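Local coordinates for Atg1 tMIT (Kluyveromyces marxianus, PDB 4P1N), which acts as a serine/threonine protein kinase in autophagy, essential for forming autophagosomes and involved in cytoplasm-to-vacuole transport, at residues D194-A199 and A217-M222; F22-F27 and L106-K111. One frame throughout, in Å; residues are numbered along the deposited sequence.

Contact 1: D194-A199 and A217-M222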
ATOM      1  N   ASP B 194     -14.787  19.206 -10.374  1.00 44.97           N
ATOM      2  CA  ASP B 194     -13.735  20.237 -10.315  1.00 45.52           C
ATOM      3  C   ASP B 194     -12.431  19.765 -10.936  1.00 42.61           C
ATOM      4  O   ASP B 194     -11.801  20.489 -11.675  1.00 43.50           O
ATOM      5  CB  ASP B 194     -13.401  20.626  -8.875  1.00 48.49           C
ATOM      6  CG  ASP B 194     -14.487  21.391  -8.196  1.00 52.00           C
ATOM      7  OD1 ASP B 194     -15.347  22.005  -8.857  1.00 55.23           O
ATOM      8  OD2 ASP B 194     -14.465  21.380  -6.958  1.00 56.32           O
ATOM      9  N   ILE B 195     -12.012  18.553 -10.599  1.00 41.45           N
ATOM     10  CA  ILE B 195     -10.773  18.005 -11.138  1.00 41.76           C
ATOM     11  C   ILE B 195     -10.833  17.905 -12.666  1.00 43.86           C
ATOM     12  O   ILE B 195      -9.863  18.271 -13.332  1.00 42.63           O
ATOM     13  CB  ILE B 195     -10.430  16.625 -10.564  1.00 40.47           C
ATOM     14  CG1 ILE B 195     -10.049  16.752  -9.084  1.00 38.98           C
ATOM     15  CG2 ILE B 195      -9.250  16.021 -11.335  1.00 40.05           C
ATOM     16  CD1 ILE B 195     -10.093  15.439  -8.326  1.00 36.78           C
ATOM     17  N   SER B 196     -11.960  17.417 -13.216  1.00 42.35           N
ATOM     18  CA  SER B 196     -12.105  17.325 -14.679  1.00 44.41           C
ATOM     19  C   SER B 196     -12.239  18.711 -15.355  1.00 47.58           C
ATOM     20  O   SER B 196     -11.758  18.903 -16.479  1.00 45.80           O
ATOM     21  CB  SER B 196     -13.273  16.422 -15.076  1.00 43.76           C
ATOM     22  OG  SER B 196     -12.852  15.046 -15.069  1.00 43.94           O
ATOM     23  N   ARG B 197     -12.925  19.637 -14.686  1.00 47.22           N
ATOM     24  CA  ARG B 197     -13.049  20.984 -15.183  1.00 52.50           C
ATOM     25  C   ARG B 197     -11.671  21.626 -15.261  1.00 51.64           C
ATOM     26  O   ARG B 197     -11.323  22.177 -16.281  1.00 52.06           O
ATOM     27  CB  ARG B 197     -13.978  21.816 -14.300  1.00 56.46           C
ATOM     28  CG  ARG B 197     -14.191  23.227 -14.819  1.00 62.82           C
ATOM     29  CD  ARG B 197     -14.951  24.081 -13.821  1.00 68.47           C
ATOM     30  NE  ARG B 197     -14.077  24.478 -12.715  1.00 72.51           N
ATOM     31  CZ  ARG B 197     -14.263  24.175 -11.431  1.00 75.66           C
ATOM     32  NH1 ARG B 197     -15.324  23.484 -11.026  1.00 76.58           N
ATOM     33  NH2 ARG B 197     -13.377  24.584 -10.533  1.00 78.06           N
ATOM     34  N   ASN B 198     -10.904  21.563 -14.170  1.00 49.72           N
ATOM     35  CA  ASN B 198      -9.514  22.022 -14.185  1.00 49.37           C
ATOM     36  C   ASN B 198      -8.631  21.299 -15.234  1.00 49.42           C
ATOM     37  O   ASN B 198      -7.746  21.912 -15.824  1.00 50.06           O
ATOM     38  CB  ASN B 198      -8.859  21.827 -12.796  1.00 49.53           C
ATOM     39  CG  ASN B 198      -9.313  22.842 -11.743  1.00 51.53           C
ATOM     40  OD1 ASN B 198      -9.149  22.597 -10.555  1.00 59.80           O
ATOM     41  ND2 ASN B 198      -9.848  23.954 -12.156  1.00 52.01           N
ATOM     42  N   ALA B 199      -8.815  19.989 -15.423  1.00 46.41           N
ATOM     43  CA  ALA B 199      -8.023  19.261 -16.427  1.00 46.79           C
ATOM     44  C   ALA B 199      -8.260  19.765 -17.858  1.00 49.27           C
ATOM     45  O   ALA B 199      -7.322  19.845 -18.655  1.00 47.95           O
ATOM     46  CB  ALA B 199      -8.299  17.775 -16.348  1.00 47.35           C
ATOM     47  N   ALA B 217      -8.677  10.487 -15.116  1.00 37.27           N
ATOM     48  CA  ALA B 217      -8.779   9.131 -14.591  1.00 37.58           C
ATOM     49  C   ALA B 217      -9.199   9.201 -13.104  1.00 36.75           C
ATOM     50  O   ALA B 217     -10.029   8.397 -12.611  1.00 35.68           O
ATOM     51  CB  ALA B 217      -7.441   8.388 -14.763  1.00 36.58           C
ATOM     52  N   THR B 218      -8.638  10.183 -12.405  1.00 34.40           N
ATOM     53  CA  THR B 218      -8.997  10.416 -11.000  1.00 36.62           C
ATOM     54  C   THR B 218     -10.472  10.732 -10.823  1.00 36.26           C
ATOM     55  O   THR B 218     -11.121  10.110  -9.969  1.00 36.31           O
ATOM     56  CB  THR B 218      -8.142  11.504 -10.363  1.00 36.81           C
ATOM     57  OG1 THR B 218      -6.765  11.128 -10.473  1.00 37.81           O
ATOM     58  CG2 THR B 218      -8.535  11.719  -8.890  1.00 38.08           C
ATOM     59  N   SER B 219     -11.013  11.637 -11.642  1.00 36.24           N
ATOM     60  CA  SER B 219     -12.451  11.932 -11.611  1.00 37.34           C
ATOM     61  C   SER B 219     -13.286  10.714 -11.874  1.00 37.16           C
ATOM     62  O   SER B 219     -14.365  10.566 -11.326  1.00 36.68           O
ATOM     63  CB  SER B 219     -12.849  12.943 -12.666  1.00 41.20           C
ATOM     64  OG  SER B 219     -12.260  14.195 -12.445  1.00 42.84           O
ATOM     65  N   LEU B 220     -12.834   9.863 -12.785  1.00 37.20           N
ATOM     66  CA  LEU B 220     -13.589   8.703 -13.142  1.00 37.17           C
ATOM     67  C   LEU B 220     -13.568   7.691 -12.011  1.00 36.71           C
ATOM     68  O   LEU B 220     -14.591   7.130 -11.683  1.00 37.12           O
ATOM     69  CB  LEU B 220     -13.027   8.052 -14.402  1.00 40.08           C
ATOM     70  CG  LEU B 220     -13.357   8.797 -15.687  1.00 43.51           C
ATOM     71  CD1 LEU B 220     -12.533   8.171 -16.798  1.00 45.46           C
ATOM     72  CD2 LEU B 220     -14.846   8.739 -16.018  1.00 42.76           C
ATOM     73  N   TRP B 221     -12.401   7.456 -11.413  1.00 36.21           N
ATOM     74  CA  TRP B 221     -12.369   6.567 -10.251  1.00 35.95           C
ATOM     75  C   TRP B 221     -13.344   7.040  -9.191  1.00 34.48           C
ATOM     76  O   TRP B 221     -14.091   6.247  -8.647  1.00 34.89           O
ATOM     77  CB  TRP B 221     -10.995   6.482  -9.633  1.00 34.69           C
ATOM     78  CG  TRP B 221      -9.986   5.804 -10.454  1.00 36.93           C
ATOM     79  CD1 TRP B 221      -8.773   6.325 -10.840  1.00 36.99           C
ATOM     80  CD2 TRP B 221     -10.020   4.456 -10.945  1.00 38.80           C
ATOM     81  NE1 TRP B 221      -8.066   5.388 -11.537  1.00 42.11           N
ATOM     82  CE2 TRP B 221      -8.804   4.232 -11.616  1.00 40.72           C
ATOM     83  CE3 TRP B 221     -10.931   3.416 -10.840  1.00 45.25           C
ATOM     84  CZ2 TRP B 221      -8.491   3.033 -12.195  1.00 46.91           C
ATOM     85  CZ3 TRP B 221     -10.633   2.199 -11.441  1.00 52.77           C
ATOM     86  CH2 TRP B 221      -9.420   2.020 -12.116  1.00 53.11           C
ATOM     87  N   MET B 222     -13.360   8.345  -8.936  1.00 36.27           N
ATOM     88  CA  MET B 222     -14.240   8.944  -7.909  1.00 35.23           C
ATOM     89  C   MET B 222     -15.691   8.725  -8.185  1.00 37.64           C
ATOM     90  O   MET B 222     -16.419   8.275  -7.310  1.00 38.36           O
ATOM     91  CB  MET B 222     -13.976  10.437  -7.755  1.00 35.62           C
ATOM     92  CG  MET B 222     -12.593  10.693  -7.178  1.00 36.27           C
ATOM     93  SD  MET B 222     -12.276  12.443  -6.872  1.00 40.48           S
ATOM     94  CE  MET B 222     -13.348  12.779  -5.514  1.00 40.71           C
TER
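Ser196 and Ser219 meet hydroxyl to hydroxyl where two helices of the second MIT domain run antiparallel, a worked example of a buried polar bond between neighbouring helices of a bundle. Helices 184-204 and 209-227 form an alpha-hairpin, and helix 250-273 lies against both to complete the three-helix MIT fold. The local axes pass 8.8 Å apart at 161°, and the two serines sit at the nearest backbone point, with their CA atoms separated by 6.2 Å. Ser196 OG gives its proton to Ser219 OG over 2.8 Å, while Ser219 OG in turn donates to the carbonyl oxygen of Ala192, one turn back on helix 184-204. The buried hydroxyls thus form a short relay ending on a backbone carbonyl. Pointing anti to its own carbonyl carbon (chi1 -64°), the Ser219 hydroxyl also lies against Ile195, with OG 3.6 Å from Ile195 CB.

On one flank the packing turns apolar but less close. Ile195 CD1 reaches between Thr218 CG2, at 4.1 Å, and Met222, its side chain crossing both at roughly a right angle. Thr218 turns only its methyl to this neighbour, its OG1 being bonded to Leu214 O. By contrast, Asp194 and Arg197 occupy the partly exposed flank of helix 184-204 and form a salt bridge along it instead of crossing to the other segment. Arg197 NH1 approaches Asp194 OD1 on the anti side of the carboxylate, 2.6 Å away and tilted 28° from its plane. Back in the interior, Ile195 CD1 meets Met222 SD at 4.0 Å.

Contact 2: F22-F27 and L106-K111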
ATOM      1  N   PHE B  22      -7.142   4.714  -3.030  1.00 25.58           N
ATOM      2  CA  PHE B  22      -6.089   5.727  -3.037  1.00 26.71           C
ATOM      3  C   PHE B  22      -6.636   7.123  -3.282  1.00 27.04           C
ATOM      4  O   PHE B  22      -6.267   8.083  -2.627  1.00 27.60           O
ATOM      5  CB  PHE B  22      -5.028   5.392  -4.116  1.00 27.64           C
ATOM      6  CG  PHE B  22      -3.951   6.426  -4.198  1.00 29.30           C
ATOM      7  CD1 PHE B  22      -2.876   6.387  -3.319  1.00 30.55           C
ATOM      8  CD2 PHE B  22      -4.053   7.507  -5.085  1.00 29.16           C
ATOM      9  CE1 PHE B  22      -1.879   7.351  -3.375  1.00 30.39           C
ATOM     10  CE2 PHE B  22      -3.048   8.466  -5.166  1.00 29.14           C
ATOM     11  CZ  PHE B  22      -1.977   8.424  -4.287  1.00 30.02           C
ATOM     12  N   VAL B  23      -7.497   7.244  -4.284  1.00 29.24           N
ATOM     13  CA  VAL B  23      -8.050   8.534  -4.653  1.00 30.32           C
ATOM     14  C   VAL B  23      -8.919   9.118  -3.524  1.00 28.55           C
ATOM     15  O   VAL B  23      -8.902  10.299  -3.230  1.00 30.23           O
ATOM     16  CB  VAL B  23      -8.818   8.372  -5.995  1.00 35.04           C
ATOM     17  CG1 VAL B  23      -9.738   9.505  -6.235  1.00 40.66           C
ATOM     18  CG2 VAL B  23      -7.819   8.287  -7.149  1.00 35.53           C
ATOM     19  N   MET B  24      -9.644   8.264  -2.842  1.00 28.18           N
ATOM     20  CA  MET B  24     -10.475   8.689  -1.743  1.00 28.93           C
ATOM     21  C   MET B  24      -9.600   9.051  -0.514  1.00 27.82           C
ATOM     22  O   MET B  24      -9.808  10.062   0.173  1.00 28.44           O
ATOM     23  CB  MET B  24     -11.498   7.573  -1.456  1.00 30.24           C
ATOM     24  CG  MET B  24     -12.727   8.032  -0.700  1.00 37.86           C
ATOM     25  SD  MET B  24     -13.651   9.319  -1.566  1.00 36.98           S
ATOM     26  CE  MET B  24     -13.740   8.636  -3.132  1.00 35.12           C
ATOM     27  N   TYR B  25      -8.610   8.223  -0.240  1.00 26.29           N
ATOM     28  CA  TYR B  25      -7.705   8.486   0.838  1.00 26.08           C
ATOM     29  C   TYR B  25      -7.002   9.819   0.633  1.00 26.77           C
ATOM     30  O   TYR B  25      -6.867  10.603   1.602  1.00 25.76           O
ATOM     31  CB  TYR B  25      -6.723   7.329   0.989  1.00 26.64           C
ATOM     32  CG  TYR B  25      -5.478   7.616   1.794  1.00 28.22           C
ATOM     33  CD1 TYR B  25      -5.470   7.456   3.138  1.00 28.16           C
ATOM     34  CD2 TYR B  25      -4.266   8.033   1.169  1.00 30.47           C
ATOM     35  CE1 TYR B  25      -4.363   7.735   3.884  1.00 30.71           C
ATOM     36  CE2 TYR B  25      -3.123   8.293   1.919  1.00 29.53           C
ATOM     37  CZ  TYR B  25      -3.163   8.114   3.268  1.00 32.01           C
ATOM     38  OH  TYR B  25      -2.055   8.356   4.061  1.00 33.68           O
ATOM     39  N   SER B  26      -6.524  10.073  -0.588  1.00 27.92           N
ATOM     40  CA  SER B  26      -5.792  11.334  -0.852  1.00 29.95           C
ATOM     41  C   SER B  26      -6.738  12.550  -0.689  1.00 30.49           C
ATOM     42  O   SER B  26      -6.318  13.605  -0.269  1.00 30.69           O
ATOM     43  CB  SER B  26      -5.176  11.370  -2.251  1.00 28.42           C
ATOM     44  OG  SER B  26      -4.521  10.150  -2.575  1.00 30.98           O
ATOM     45  N   PHE B  27      -8.015  12.385  -1.006  1.00 32.23           N
ATOM     46  CA  PHE B  27      -9.012  13.452  -0.800  1.00 33.08           C
ATOM     47  C   PHE B  27      -9.191  13.644   0.686  1.00 32.46           C
ATOM     48  O   PHE B  27      -9.066  14.755   1.167  1.00 36.01           O
ATOM     49  CB  PHE B  27     -10.312  13.103  -1.559  1.00 32.81           C
ATOM     50  CG  PHE B  27     -11.380  14.179  -1.581  1.00 33.30           C
ATOM     51  CD1 PHE B  27     -11.100  15.531  -1.376  1.00 36.39           C
ATOM     52  CD2 PHE B  27     -12.693  13.819  -1.890  1.00 34.05           C
ATOM     53  CE1 PHE B  27     -12.117  16.501  -1.452  1.00 38.01           C
ATOM     54  CE2 PHE B  27     -13.703  14.767  -1.981  1.00 36.24           C
ATOM     55  CZ  PHE B  27     -13.412  16.123  -1.773  1.00 37.44           C
ATOM     56  N   LEU B 106     -13.705  13.156   8.023  1.00 38.20           N
ATOM     57  CA  LEU B 106     -14.181  11.918   8.595  1.00 39.64           C
ATOM     58  C   LEU B 106     -14.937  11.099   7.594  1.00 37.00           C
ATOM     59  O   LEU B 106     -14.690   9.913   7.471  1.00 37.37           O
ATOM     60  CB  LEU B 106     -15.148  12.182   9.751  1.00 43.96           C
ATOM     61  CG  LEU B 106     -15.190  11.228  10.934  1.00 47.98           C
ATOM     62  CD1 LEU B 106     -16.494  11.472  11.702  1.00 50.74           C
ATOM     63  CD2 LEU B 106     -14.988   9.747  10.648  1.00 47.27           C
ATOM     64  N   LEU B 107     -15.926  11.718   6.956  1.00 35.46           N
ATOM     65  CA  LEU B 107     -16.743  11.046   5.966  1.00 35.96           C
ATOM     66  C   LEU B 107     -15.917  10.432   4.827  1.00 33.15           C
ATOM     67  O   LEU B 107     -16.204   9.314   4.371  1.00 31.70           O
ATOM     68  CB  LEU B 107     -17.804  12.025   5.390  1.00 38.04           C
ATOM     69  CG  LEU B 107     -18.856  12.534   6.391  1.00 40.76           C
ATOM     70  CD1 LEU B 107     -19.869  13.406   5.666  1.00 41.96           C
ATOM     71  CD2 LEU B 107     -19.537  11.386   7.104  1.00 41.28           C
ATOM     72  N   LEU B 108     -14.897  11.160   4.380  1.00 32.13           N
ATOM     73  CA  LEU B 108     -13.971  10.662   3.347  1.00 30.39           C
ATOM     74  C   LEU B 108     -13.114   9.533   3.852  1.00 28.60           C
ATOM     75  O   LEU B 108     -12.828   8.598   3.101  1.00 28.44           O
ATOM     76  CB  LEU B 108     -13.092  11.814   2.823  1.00 31.48           C
ATOM     77  CG  LEU B 108     -13.917  12.885   2.101  1.00 32.14           C
ATOM     78  CD1 LEU B 108     -13.074  14.100   1.795  1.00 32.44           C
ATOM     79  CD2 LEU B 108     -14.583  12.329   0.834  1.00 31.93           C
ATOM     80  N   TYR B 109     -12.699   9.564   5.117  1.00 28.53           N
ATOM     81  CA  TYR B 109     -12.002   8.418   5.654  1.00 28.84           C
ATOM     82  C   TYR B 109     -12.962   7.227   5.743  1.00 30.58           C
ATOM     83  O   TYR B 109     -12.537   6.097   5.541  1.00 32.65           O
ATOM     84  CB  TYR B 109     -11.349   8.686   7.030  1.00 29.49           C
ATOM     85  CG  TYR B 109     -10.083   9.435   6.951  1.00 28.83           C
ATOM     86  CD1 TYR B 109      -8.995   8.948   6.206  1.00 28.07           C
ATOM     87  CD2 TYR B 109      -9.977  10.694   7.510  1.00 31.50           C
ATOM     88  CE1 TYR B 109      -7.820   9.673   6.079  1.00 28.08           C
ATOM     89  CE2 TYR B 109      -8.801  11.438   7.367  1.00 33.19           C
ATOM     90  CZ  TYR B 109      -7.741  10.931   6.638  1.00 31.44           C
ATOM     91  OH  TYR B 109      -6.595  11.667   6.553  1.00 33.73           O
ATOM     92  N   LEU B 110     -14.226   7.445   6.084  1.00 30.40           N
ATOM     93  CA  LEU B 110     -15.149   6.308   6.203  1.00 31.27           C
ATOM     94  C   LEU B 110     -15.432   5.695   4.835  1.00 30.16           C
ATOM     95  O   LEU B 110     -15.574   4.511   4.722  1.00 30.50           O
ATOM     96  CB  LEU B 110     -16.472   6.668   6.876  1.00 32.85           C
ATOM     97  CG  LEU B 110     -16.421   7.137   8.331  1.00 34.75           C
ATOM     98  CD1 LEU B 110     -17.829   7.532   8.766  1.00 36.78           C
ATOM     99  CD2 LEU B 110     -15.955   6.061   9.299  1.00 36.16           C
ATOM    100  N   LYS B 111     -15.492   6.504   3.789  1.00 28.48           N
ATOM    101  CA  LYS B 111     -15.627   5.961   2.485  1.00 27.62           C
ATOM    102  C   LYS B 111     -14.376   5.200   2.062  1.00 27.61           C
ATOM    103  O   LYS B 111     -14.478   4.099   1.468  1.00 27.44           O
ATOM    104  CB  LYS B 111     -15.988   7.057   1.483  1.00 28.94           C
ATOM    105  CG  LYS B 111     -16.154   6.583   0.057  1.00 28.91           C
ATOM    106  CD  LYS B 111     -17.312   5.620  -0.139  1.00 30.14           C
ATOM    107  CE  LYS B 111     -18.679   6.304  -0.003  1.00 32.79           C
ATOM    108  NZ  LYS B 111     -19.667   5.244   0.284  1.00 33.76           N
TER
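Lys111 NZ is held twice, by a salt bridge to Glu235 OE1 and by a hydrogen bond to Leu231 O, so the charged end of the lysine is led away from helix 10-33 while its stem stays at the interface. Bends at chi2 and chi3 make this division possible: Lys111 CG presses on Met24 CG at 3.8 Å, and the ammonium group turns off toward its partners. Met24 is itself folded at chi2 and chi3. Its CG also rests 3.8 Å from Leu108 O, and its SD lies 4.0 Å from Leu108 CD2, the two side chains crossing nearly at right angles.

The segments belong to the antiparallel pair of helices 10-33 and 95-129 in the first MIT domain, which helix 137-170 joins as the third member of the bundle. Their local axes approach to 8.4 Å at 162°. Leu108 contributes the largest share of the contact. Both of its methyls bear on Phe27: CD1 stands over the ring face, 3.7 Å from the centroid and only 10° off the normal, a clear CH-pi contact, whereas CD2 comes to 3.6 Å from Phe27 CD2.

On another flank the rings of Tyr25 and Tyr109 brush each other more loosely. Tyr25 CD1 arrives at the edge of the Tyr109 ring, 4.4 Å from Tyr109 CE1. Their hydroxyls are committed to separate carboxylates, Tyr25 OH to Glu152 on helix 137-170 and Tyr109 OH to Glu29 on helix 10-33.

From the N terminus, helix 10-33 comes first, and contact 2 closes a long loop when helix 95-129 returns alongside it. After helix 137-170 the chain enters the second MIT domain, where contact 1 closes a much shorter hairpin between helices 184-204 and 209-227. The loops follow in series, neither enclosing nor crossing the other, and their centres lie about 15 Å apart. Yet the two domains meet directly here: Val23 CG1 packs 3.7 Å from Thr218 CG2, and Met222 CE comes within 3.8 Å of Phe27 CD2. Helices 10-33 and 209-227 therefore each serve their own antiparallel helix pair and the junction between the tandem domains.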